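Local coordinates for protein probable acetyltransferase (Thermus thermophilus, PDB 3EXN) that binds acetyl coenzyme A and, as a member of the GCN5-related N-acetyltransferase family, probably transfers its acetyl group to an acceptor, at residues Ala22-Arg27 / Ala64-Leu69; Gln54-Asp59 / Val74-Ala79; Ala79-Pro84 / Ala115-Val120; Gln108-Phe113 / Lys135-Ala140. All blocks are in the same frame, centred on the assembly; numbering follows the deposited sequence. Where two conformers were deposited one is given.

In the fold
All four contacts belong to one GNAT fold built round a mixed sheet. Contacts 1 and 2, with centres about 10 Å apart, bring helices 22-30 and 46-57 against the neighbouring strands 62-69 and 72-81, which are joined by backbone hydrogen bonds such as Phe-65 N to Leu-77 O. Contact 3 uses the far end of strand 72-81 and shares Ala-79 with contact 2. Contact 4, about 19 Å from contact 1 between centres and across the chain's centre from it, pairs two helices beside acetyl-CoA. Helix 105-115 reaches back to the sheet there, with Ala-109 on Leu-67 and Phe-113 on Ala-79. Contact 4 touches the ligand directly; the side chain of Leu-117 in contact 3 lies about 13 Å from the bound acetyl-CoA.

Contact 1. Residues Ala22-Arg27 / Ala64-Leu69; sequences APLLHR and AFLLFL
The forked end of Leu-66 forms the main bump here, rising from strand 62-69 to meet two successive leucines of helix 22-30. One prong, Leu-66 CD1, lies 4.0 Å from CB of Leu-24; the other, Leu-66 CD2, lies 4.1 Å from CD1 of Leu-25. The fork therefore straddles the helix surface between the two residues, where the backbones also come nearest, with the CA atoms of Leu-25 and Leu-66 separated by 7.2 Å.

A second bump runs the other way. Leu-24 has CG anti to its own carbonyl carbon (chi1 -62°), which sends CD1 into the hollow between Leu-66 CD1 and the ring of Phe-68. The methyl meets that ring at its edge, near the ring plane, with Leu-24 CD1 4.0 Å from Phe-68 CZ. Leu-66 and Phe-68, two residues apart, send their side chains to the helix side of the strand, and Leu-24 lies roughly at right angles to both.

The segment axes make an angle of 70°, so the helix passes steeply over the strand and touches it at this one patch. Leu-25 continues inward onto Tyr-76, and Ala-22 packs against Leu-46 and Val-50 of helix 46-57; the first ties the helix to the next strand of the GNAT sheet, the second to its companion helix on the same side.

No hydrogen bond or charge pair crosses between the segments. The joint rests on aliphatic and aromatic carbon alone, so its hold depends on fit and on the burial of Leu-25 and Leu-66.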
# COMPACT_ATOMS: atom_id res chain seq x y z
N ALA A 22 -9.49 12.59 -2.85
CA ALA A 22 -8.92 12.37 -4.19
C ALA A 22 -7.79 13.34 -4.55
O ALA A 22 -6.75 12.93 -5.01
CB ALA A 22 -10.04 12.38 -5.27
N PRO A 23 -7.98 14.63 -4.29
CA PRO A 23 -6.89 15.56 -4.59
C PRO A 23 -5.57 15.31 -3.82
O PRO A 23 -4.49 15.48 -4.40
CB PRO A 23 -7.50 16.91 -4.22
CG PRO A 23 -8.99 16.69 -4.35
CD PRO A 23 -9.21 15.31 -3.86
N LEU A 24 -5.68 14.89 -2.56
CA LEU A 24 -4.50 14.60 -1.73
C LEU A 24 -3.83 13.31 -2.20
O LEU A 24 -2.60 13.22 -2.25
CB LEU A 24 -4.89 14.45 -0.26
CG LEU A 24 -5.51 15.63 0.47
CD1 LEU A 24 -5.68 15.26 1.95
CD2 LEU A 24 -4.64 16.88 0.35
N LEU A 25 -4.62 12.30 -2.51
CA LEU A 25 -4.02 11.04 -2.97
C LEU A 25 -3.40 11.23 -4.35
O LEU A 25 -2.29 10.71 -4.65
CB LEU A 25 -5.06 9.92 -2.99
CG LEU A 25 -4.52 8.57 -3.47
CD1 LEU A 25 -3.31 8.12 -2.59
CD2 LEU A 25 -5.62 7.50 -3.41
N HIS A 26 -4.06 12.03 -5.18
CA HIS A 26 -3.49 12.40 -6.49
C HIS A 26 -2.13 13.04 -6.36
O HIS A 26 -1.21 12.68 -7.11
CB HIS A 26 -4.46 13.27 -7.26
CG HIS A 26 -4.02 13.65 -8.63
ND1 HIS A 26 -3.60 14.93 -8.94
CD2 HIS A 26 -3.99 12.96 -9.79
CE1 HIS A 26 -3.34 15.00 -10.24
NE2 HIS A 26 -3.60 13.83 -10.79
N ARG A 27 -1.99 13.97 -5.43
CA ARG A 27 -0.70 14.63 -5.19
C ARG A 27 0.34 13.62 -4.70
O ARG A 27 1.47 13.68 -5.14
CB ARG A 27 -0.86 15.79 -4.18
CG ARG A 27 0.45 16.43 -3.79
CD ARG A 27 0.27 17.73 -2.96
NE ARG A 27 1.58 18.36 -2.69
CZ ARG A 27 2.20 18.39 -1.50
NH1 ARG A 27 1.64 17.86 -0.40
NH2 ARG A 27 3.39 19.00 -1.41
N ALA A 64 -8.11 0.88 3.18
CA ALA A 64 -7.20 1.79 2.51
C ALA A 64 -7.04 3.08 3.31
O ALA A 64 -8.03 3.59 3.87
CB ALA A 64 -7.68 2.10 1.04
N PHE A 65 -5.80 3.58 3.33
CA PHE A 65 -5.41 4.71 4.20
C PHE A 65 -4.50 5.67 3.49
O PHE A 65 -3.53 5.25 2.83
CB PHE A 65 -4.64 4.19 5.42
CG PHE A 65 -5.34 3.11 6.16
CD1 PHE A 65 -6.20 3.41 7.24
CD2 PHE A 65 -5.17 1.79 5.77
CE1 PHE A 65 -6.86 2.39 7.93
CE2 PHE A 65 -5.83 0.76 6.45
CZ PHE A 65 -6.70 1.07 7.51
N LEU A 66 -4.75 6.97 3.66
CA LEU A 66 -3.68 7.94 3.50
C LEU A 66 -2.74 7.92 4.73
O LEU A 66 -3.21 7.80 5.87
CB LEU A 66 -4.25 9.34 3.30
CG LEU A 66 -4.47 9.79 1.87
CD1 LEU A 66 -5.19 11.14 1.97
CD2 LEU A 66 -3.16 9.95 1.04
N LEU A 67 -1.45 8.03 4.49
CA LEU A 67 -0.40 8.01 5.55
C LEU A 67 0.05 9.41 5.82
O LEU A 67 0.45 10.13 4.89
CB LEU A 67 0.75 7.06 5.16
CG LEU A 67 0.36 5.65 4.72
CD1 LEU A 67 1.61 4.83 4.35
CD2 LEU A 67 -0.43 4.92 5.79
N PHE A 68 -0.10 9.84 7.07
CA PHE A 68 0.12 11.24 7.43
C PHE A 68 1.25 11.38 8.42
O PHE A 68 1.34 10.64 9.38
CB PHE A 68 -1.15 11.90 8.02
CG PHE A 68 -2.15 12.39 6.97
CD1 PHE A 68 -2.01 13.63 6.34
CD2 PHE A 68 -3.26 11.61 6.66
CE1 PHE A 68 -2.94 14.08 5.39
CE2 PHE A 68 -4.25 12.06 5.72
CZ PHE A 68 -4.07 13.27 5.07
N LEU A 69 2.07 12.38 8.19
CA LEU A 69 2.95 12.91 9.28
C LEU A 69 2.40 14.29 9.61
O LEU A 69 2.63 15.26 8.87
CB LEU A 69 4.41 12.96 8.85
CG LEU A 69 5.18 11.64 8.78
CD1 LEU A 69 6.57 11.86 8.23
CD2 LEU A 69 5.24 10.90 10.13

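Contact 2. Residues Gln54-Asp59 / Val74-Ala79; sequences QTLEVD and VGYLDA
Leu-56 carries the contact for helix 46-57, directing its side chain at the phenol end of Tyr-76 and the carboxylate of Asp-78. Its CG is placed between the backbone N and the carbonyl carbon (chi1 79°), and from there CD2 extends to 3.5 Å from Tyr-76 OH and 4.0 Å from Asp-78 OD2. Leu-56 and Tyr-76 approach from opposite directions, one from the helix and one from the strand. What the methyl covers is a buried polar pair: Tyr-76 OH donates a hydrogen bond of 2.8 Å to Asp-78 OD2, reaching the oxygen from above the carboxylate plane, 52° out of it. Arg-62 forms a salt bridge to the same oxygen, so OD2 is held by two partners, while Ala-64 helps pack round Leu-56.

At the end of the helix, Leu-56 O accepts a bond from Asp-59 N (3.2 Å) as the chain leaves the last turn. Asp-59 then uses OD1 to bind Arg-61 N and OD2 to form a salt bridge with Lys-80, tying the turn to the strand that Leu-56 faces.

Near its start, strand 72-81 has a classic beta bulge, Val-74 and Gly-75 both facing Leu-67, before Tyr-76 points to the helix and Asp-78 brings its carboxylate round to the same side. A helix laid over the early antiparallel strands of the sheet in this way is characteristic of the GNAT fold.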
# COMPACT_ATOMS: atom_id res chain seq x y z
N GLN A 54 -14.12 5.54 -5.45
CA GLN A 54 -15.57 5.20 -5.44
C GLN A 54 -15.77 3.69 -5.38
O GLN A 54 -16.66 3.18 -4.66
CB GLN A 54 -16.25 5.79 -6.66
CG GLN A 54 -16.29 7.30 -6.63
CD GLN A 54 -16.80 7.94 -7.92
OE1 GLN A 54 -16.70 7.37 -9.02
NE2 GLN A 54 -17.32 9.13 -7.78
N THR A 55 -14.93 2.99 -6.12
CA THR A 55 -14.91 1.55 -6.14
C THR A 55 -14.58 0.98 -4.76
O THR A 55 -15.25 0.06 -4.31
CB THR A 55 -13.95 0.97 -7.23
OG1 THR A 55 -14.37 1.41 -8.54
CG2 THR A 55 -13.98 -0.51 -7.18
N LEU A 56 -13.56 1.49 -4.09
CA LEU A 56 -13.18 0.92 -2.78
C LEU A 56 -14.16 1.31 -1.68
O LEU A 56 -14.36 0.54 -0.73
CB LEU A 56 -11.73 1.22 -2.40
CG LEU A 56 -11.25 2.55 -1.83
CD1 LEU A 56 -11.57 2.66 -0.30
CD2 LEU A 56 -9.74 2.74 -2.06
N GLU A 57 -14.80 2.47 -1.85
CA GLU A 57 -15.80 2.96 -0.90
C GLU A 57 -16.90 1.94 -0.61
O GLU A 57 -17.33 1.79 0.56
CB GLU A 57 -16.41 4.28 -1.39
CG GLU A 57 -17.43 4.86 -0.43
CD GLU A 57 -17.91 6.24 -0.82
OE1 GLU A 57 -18.31 6.46 -1.99
OE2 GLU A 57 -17.91 7.09 0.08
N VAL A 58 -17.36 1.25 -1.65
CA VAL A 58 -18.51 0.35 -1.53
C VAL A 58 -18.15 -1.09 -1.17
O VAL A 58 -19.04 -1.95 -1.06
CB VAL A 58 -19.38 0.38 -2.81
CG1 VAL A 58 -19.78 1.80 -3.12
CG2 VAL A 58 -18.65 -0.25 -4.01
N ASP A 59 -16.86 -1.38 -1.00
CA ASP A 59 -16.40 -2.70 -0.58
C ASP A 59 -16.09 -2.70 0.93
O ASP A 59 -15.11 -2.08 1.36
CB ASP A 59 -15.19 -3.11 -1.41
CG ASP A 59 -14.68 -4.50 -1.08
OD1 ASP A 59 -15.17 -5.15 -0.09
OD2 ASP A 59 -13.80 -4.95 -1.86
N VAL A 74 1.98 11.55 3.17
CA VAL A 74 3.29 11.05 2.80
C VAL A 74 3.26 9.61 2.29
O VAL A 74 4.30 9.01 2.04
CB VAL A 74 4.34 11.12 3.99
CG1 VAL A 74 4.51 12.55 4.47
CG2 VAL A 74 3.93 10.20 5.15
N GLY A 75 2.07 9.08 2.07
CA GLY A 75 1.98 7.74 1.46
C GLY A 75 0.57 7.24 1.43
O GLY A 75 -0.38 7.96 1.77
N TYR A 76 0.44 5.96 1.07
CA TYR A 76 -0.85 5.32 0.82
C TYR A 76 -0.68 3.83 1.06
O TYR A 76 0.33 3.26 0.68
CB TYR A 76 -1.29 5.58 -0.61
CG TYR A 76 -2.61 4.96 -0.97
CD1 TYR A 76 -3.79 5.40 -0.36
CD2 TYR A 76 -2.70 3.95 -1.94
CE1 TYR A 76 -5.04 4.84 -0.70
CE2 TYR A 76 -3.93 3.40 -2.28
CZ TYR A 76 -5.11 3.84 -1.64
OH TYR A 76 -6.33 3.27 -1.98
N LEU A 77 -1.67 3.20 1.70
CA LEU A 77 -1.65 1.76 1.97
C LEU A 77 -3.04 1.21 1.62
O LEU A 77 -4.05 1.78 2.02
CB LEU A 77 -1.28 1.47 3.44
CG LEU A 77 -1.19 0.01 3.96
CD1 LEU A 77 -0.24 -0.10 5.17
CD2 LEU A 77 -2.61 -0.57 4.31
N ASP A 78 -3.07 0.12 0.84
CA ASP A 78 -4.38 -0.42 0.33
C ASP A 78 -4.31 -1.90 0.49
O ASP A 78 -3.40 -2.53 -0.04
CB ASP A 78 -4.58 -0.00 -1.16
CG ASP A 78 -6.03 -0.19 -1.68
OD1 ASP A 78 -6.79 -1.08 -1.19
OD2 ASP A 78 -6.41 0.56 -2.61
N ALA A 79 -5.25 -2.46 1.23
CA ALA A 79 -5.37 -3.90 1.46
C ALA A 79 -6.83 -4.37 1.32
O ALA A 79 -7.79 -3.57 1.37
CB ALA A 79 -4.80 -4.24 2.83

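Contact 3. Residues Ala79-Pro84 / Ala115-Val120; sequences AKLGYP and AGLDGV
Leu-117 opens the contact, directing its side chain at Leu-81 just where strand 72-81 ends. The two leucines meet methyl to methyl, with CD2 of Leu-117 4.0 Å from CD2 of Leu-81. Each has CG anti to its own carbonyl carbon; in Leu-81 (chi1 -53°) this brings the branched end closer to the loop, although its CB leaves the backbone aslant to it. Leu-117 also touches Leu-160 at the end of the chain, so its burial depends on more than the strand.

Leu-117 is also the first residue of a type II beta turn, closed by a bond of 2.8 Å from Val-120 N to Leu-117 O. Asp-118 and Gly-119 take the two corners of the turn, the glycine with a positive phi of 106°, as is usual for the third position of this type. The turn lies within the beta-alpha-beta crossover of the GNAT fold, in which strand 89-96 leads through helix 105-115 to the parallel strand 122-128; it reverses the chain between helix and second strand. In doing so it brings Leu-117 and Val-120 round to the same leucine.

Val-120 completes the patch: its CG2 lies 4.3 Å from CD2 of Leu-81, the methyl that also meets Leu-117. Val-120 and Leu-81 both rest on Ala-89, at the start of the strand antiparallel to 72-81. On the strand side, backbone hydrogen bonds join Leu-81 to Arg-61 and Gly-82 to Asp-88, which helps to hold Leu-81 in place beside the loop.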
# COMPACT_ATOMS: atom_id res chain seq x y z
N ALA A 79 -5.25 -2.46 1.23
CA ALA A 79 -5.37 -3.90 1.46
C ALA A 79 -6.83 -4.37 1.32
O ALA A 79 -7.79 -3.57 1.37
CB ALA A 79 -4.80 -4.24 2.83
N LYS A 80 -6.99 -5.66 1.12
CA LYS A 80 -8.30 -6.33 1.02
C LYS A 80 -8.34 -7.51 2.02
O LYS A 80 -7.54 -8.46 1.93
CB LYS A 80 -8.50 -6.90 -0.40
CG LYS A 80 -9.83 -7.62 -0.64
CD LYS A 80 -11.02 -6.74 -0.36
CE LYS A 80 -12.32 -7.49 -0.55
NZ LYS A 80 -12.72 -7.56 -1.99
N LEU A 81 -9.28 -7.45 2.96
CA LEU A 81 -9.57 -8.58 3.86
C LEU A 81 -10.37 -9.65 3.10
O LEU A 81 -11.26 -9.33 2.31
CB LEU A 81 -10.36 -8.09 5.08
CG LEU A 81 -9.80 -6.92 5.90
CD1 LEU A 81 -10.78 -6.57 7.06
CD2 LEU A 81 -8.40 -7.31 6.40
N GLY A 82 -10.12 -10.93 3.38
CA GLY A 82 -10.93 -11.99 2.80
C GLY A 82 -10.46 -12.44 1.43
O GLY A 82 -11.19 -13.18 0.74
N TYR A 83 -9.25 -12.02 1.04
CA TYR A 83 -8.61 -12.44 -0.21
C TYR A 83 -7.17 -12.87 0.15
O TYR A 83 -6.47 -12.13 0.84
CB TYR A 83 -8.58 -11.31 -1.27
CG TYR A 83 -8.12 -11.82 -2.61
CD1 TYR A 83 -9.02 -12.32 -3.55
CD2 TYR A 83 -6.79 -11.88 -2.92
CE1 TYR A 83 -8.57 -12.84 -4.75
CE2 TYR A 83 -6.35 -12.40 -4.09
CZ TYR A 83 -7.23 -12.87 -5.01
OH TYR A 83 -6.72 -13.39 -6.19
N PRO A 84 -6.70 -14.03 -0.35
CA PRO A 84 -7.32 -14.93 -1.30
C PRO A 84 -8.37 -15.83 -0.65
O PRO A 84 -9.25 -16.36 -1.36
CB PRO A 84 -6.14 -15.79 -1.81
CG PRO A 84 -5.08 -15.68 -0.78
CD PRO A 84 -5.30 -14.39 -0.04
N ALA A 115 -0.89 -4.66 13.23
CA ALA A 115 -1.36 -4.57 14.61
C ALA A 115 -2.90 -4.59 14.77
O ALA A 115 -3.43 -5.10 15.78
CB ALA A 115 -0.76 -3.30 15.27
N GLY A 116 -3.61 -4.05 13.78
CA GLY A 116 -5.05 -3.96 13.76
C GLY A 116 -5.79 -5.19 13.25
O GLY A 116 -7.04 -5.19 13.23
N LEU A 117 -5.06 -6.24 12.86
CA LEU A 117 -5.66 -7.43 12.21
C LEU A 117 -5.82 -8.66 13.08
O LEU A 117 -5.89 -9.79 12.55
CB LEU A 117 -4.81 -7.82 11.00
CG LEU A 117 -4.69 -6.76 9.91
CD1 LEU A 117 -3.88 -7.32 8.72
CD2 LEU A 117 -6.06 -6.34 9.45
N ASP A 118 -5.91 -8.51 14.40
CA ASP A 118 -6.26 -9.66 15.23
C ASP A 118 -7.57 -10.27 14.69
O ASP A 118 -8.56 -9.57 14.49
CB ASP A 118 -6.36 -9.26 16.71
CG ASP A 118 -6.76 -10.44 17.62
OD1 ASP A 118 -6.42 -11.60 17.32
OD2 ASP A 118 -7.42 -10.19 18.66
N GLY A 119 -7.55 -11.58 14.46
CA GLY A 119 -8.67 -12.31 13.89
C GLY A 119 -8.42 -12.70 12.45
O GLY A 119 -9.17 -13.49 11.89
N VAL A 120 -7.41 -12.09 11.83
CA VAL A 120 -6.88 -12.49 10.52
C VAL A 120 -5.70 -13.45 10.66
O VAL A 120 -4.85 -13.29 11.53
CB VAL A 120 -6.38 -11.24 9.72
CG1 VAL A 120 -5.67 -11.67 8.46
CG2 VAL A 120 -7.52 -10.30 9.41

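Contact 4. Residues Gln108-Phe113 / Lys135-Ala140; sequences QALERF and KAFFQA. With ACO (acetyl coenzyme *a), chain C.
Leu-110 of helix 105-115 reaches two consecutive aromatic rings of helix 132-140 with a single methyl. Its CG lies anti to the backbone N (chi1 -162°), carrying CD2 to 4.2 Å from CE2 of Phe-137 and 4.4 Å from CE1 of Phe-138; it meets both rings obliquely.

The two phenylalanines leave their helix by different torsions. Phe-137 has CG anti to its backbone N (chi1 170°), whereas Phe-138 has CG anti to its carbonyl carbon (chi1 -74°). The rings converge as a result: Phe-137 CD2 sits 3.9 Å above the plane of the Phe-138 ring, over its centre. Phe-138 also meets Phe-143 edge-to-face, which probably helps to hold its ring.

These helices flank the cofactor groove of the GNAT fold. Helix 105-115 follows the glycine-rich loop of Gly-102, Gly-104 and Gly-106, and the backbone N atoms of Gly-104, Gly-106 and Arg-107 bond to acetyl-CoA. The loop matches the family's pyrophosphate-binding motif.

Both rings line the acetyl-CoA pocket. Phe-137 lays one face against the pantetheine arm, whose CCP is 3.6 Å from Phe-137 CD1, while the phosphoester oxygen O5B lies in the ring plane at its edge. Further along the cofactor, the acetyl methyl CH3 comes to 3.6 Å from CZ of Phe-138, approaching that ring obliquely.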
# COMPACT_ATOMS: atom_id res chain seq x y z
N GLN A 108 7.03 1.16 9.45
CA GLN A 108 6.12 1.63 10.50
C GLN A 108 4.65 1.44 10.05
O GLN A 108 3.81 1.01 10.86
CB GLN A 108 6.37 3.10 10.84
CG GLN A 108 5.60 3.53 12.12
CD GLN A 108 5.72 5.00 12.46
OE1 GLN A 108 6.70 5.70 12.10
NE2 GLN A 108 4.73 5.49 13.14
N ALA A 109 4.38 1.75 8.77
CA ALA A 109 3.00 1.69 8.22
C ALA A 109 2.52 0.23 8.24
O ALA A 109 1.38 -0.09 8.61
CB ALA A 109 2.93 2.27 6.80
N LEU A 110 3.42 -0.66 7.86
CA LEU A 110 3.11 -2.08 7.81
C LEU A 110 2.84 -2.65 9.21
O LEU A 110 1.87 -3.44 9.41
CB LEU A 110 4.27 -2.83 7.17
CG LEU A 110 4.05 -4.21 6.64
CD1 LEU A 110 2.84 -4.24 5.69
CD2 LEU A 110 5.36 -4.61 5.91
N GLU A 111 3.65 -2.23 10.17
CA GLU A 111 3.51 -2.77 11.53
C GLU A 111 2.25 -2.18 12.18
O GLU A 111 1.53 -2.90 12.88
CB GLU A 111 4.81 -2.58 12.36
CG GLU A 111 6.08 -3.38 11.82
CD GLU A 111 5.77 -4.83 11.24
OE1 GLU A 111 4.89 -5.54 11.76
OE2 GLU A 111 6.42 -5.26 10.24
N ARG A 112 1.97 -0.90 11.93
CA ARG A 112 0.74 -0.31 12.48
C ARG A 112 -0.51 -0.97 11.88
O ARG A 112 -1.52 -1.18 12.60
CB ARG A 112 0.69 1.20 12.31
CG ARG A 112 1.66 1.91 13.23
CD ARG A 112 1.39 3.36 13.38
NE ARG A 112 2.52 3.99 14.03
CZ ARG A 112 2.77 3.94 15.35
NH1 ARG A 112 1.92 3.32 16.18
NH2 ARG A 112 3.85 4.53 15.84
N PHE A 113 -0.44 -1.31 10.59
CA PHE A 113 -1.60 -1.93 9.91
C PHE A 113 -1.77 -3.37 10.43
O PHE A 113 -2.86 -3.77 10.83
CB PHE A 113 -1.42 -1.86 8.40
CG PHE A 113 -2.43 -2.67 7.64
CD1 PHE A 113 -3.79 -2.36 7.73
CD2 PHE A 113 -2.04 -3.78 6.89
CE1 PHE A 113 -4.76 -3.14 7.06
CE2 PHE A 113 -3.02 -4.57 6.20
CZ PHE A 113 -4.33 -4.25 6.28
N LYS A 135 10.58 -6.26 -3.56
CA LYS A 135 10.73 -7.66 -3.13
C LYS A 135 11.73 -7.78 -1.98
O LYS A 135 11.49 -8.50 -0.98
CB LYS A 135 11.14 -8.53 -4.33
CG LYS A 135 10.15 -8.48 -5.49
CD LYS A 135 10.65 -9.37 -6.65
CE LYS A 135 9.59 -9.54 -7.73
NZ LYS A 135 10.11 -10.29 -8.92
N ALA A 136 12.85 -7.09 -2.08
CA ALA A 136 13.85 -7.08 -0.98
C ALA A 136 13.24 -6.49 0.33
O ALA A 136 13.47 -7.03 1.43
CB ALA A 136 15.11 -6.30 -1.42
N PHE A 137 12.45 -5.41 0.21
CA PHE A 137 11.80 -4.81 1.37
C PHE A 137 10.88 -5.79 2.09
O PHE A 137 10.96 -5.95 3.33
CB PHE A 137 10.99 -3.58 0.97
CG PHE A 137 10.10 -3.05 2.06
CD1 PHE A 137 10.60 -2.25 3.08
CD2 PHE A 137 8.75 -3.36 2.08
CE1 PHE A 137 9.76 -1.77 4.09
CE2 PHE A 137 7.91 -2.89 3.08
CZ PHE A 137 8.44 -2.09 4.09
N PHE A 138 9.97 -6.41 1.34
CA PHE A 138 9.01 -7.35 1.94
C PHE A 138 9.69 -8.55 2.57
O PHE A 138 9.27 -8.99 3.64
CB PHE A 138 7.88 -7.74 0.95
CG PHE A 138 6.84 -6.63 0.75
CD1 PHE A 138 5.91 -6.33 1.75
CD2 PHE A 138 6.84 -5.88 -0.42
CE1 PHE A 138 5.00 -5.26 1.57
CE2 PHE A 138 5.94 -4.82 -0.59
CZ PHE A 138 5.03 -4.51 0.41
N GLN A 139 10.73 -9.08 1.92
CA GLN A 139 11.47 -10.22 2.52
C GLN A 139 12.10 -9.83 3.87
O GLN A 139 12.07 -10.61 4.86
CB GLN A 139 12.52 -10.77 1.54
CG GLN A 139 11.95 -11.42 0.25
CD GLN A 139 12.00 -12.94 0.32
OE1 GLN A 139 11.82 -13.55 1.41
NE2 GLN A 139 12.26 -13.58 -0.81
N ALA A 140 12.66 -8.63 3.92
CA ALA A 140 13.31 -8.11 5.13
C ALA A 140 12.33 -8.00 6.26
O ALA A 140 12.70 -8.18 7.42
CB ALA A 140 13.98 -6.74 4.86
O5B ACO C . 12.85 0.21 5.06
P1A ACO C . 11.95 1.60 5.12
O1A ACO C . 12.93 2.78 5.21
O2A ACO C . 10.78 1.35 6.06
O3A ACO C . 11.35 1.57 3.61
P2A ACO C . 10.48 2.74 2.97
O4A ACO C . 11.36 3.32 1.85
O5A ACO C . 10.01 3.73 4.01
O6A ACO C . 9.26 1.81 2.37
CBP ACO C . 8.62 0.97 0.13
CCP ACO C . 9.45 0.75 1.42
CDP ACO C . 7.17 0.91 0.56
CEP ACO C . 8.87 -0.14 -0.89
CAP ACO C . 8.96 2.35 -0.49
OAP ACO C . 10.36 2.41 -0.89
C9P ACO C . 8.15 2.68 -1.72
O9P ACO C . 7.10 3.29 -1.66
N8P ACO C . 8.66 2.29 -2.89
C7P ACO C . 8.04 2.61 -4.19
C6P ACO C . 6.64 2.01 -4.37
C5P ACO C . 6.67 0.50 -4.22
O5P ACO C . 7.56 -0.20 -4.74
N4P ACO C . 5.67 -0.01 -3.48
C3P ACO C . 5.55 -1.44 -3.26
C2P ACO C . 4.68 -2.08 -4.32
S1P ACO C . 4.46 -3.85 -4.04
C ACO C . 3.27 -3.71 -2.84
O ACO C . 2.92 -2.61 -2.49
CH3 ACO C . 2.66 -4.94 -2.21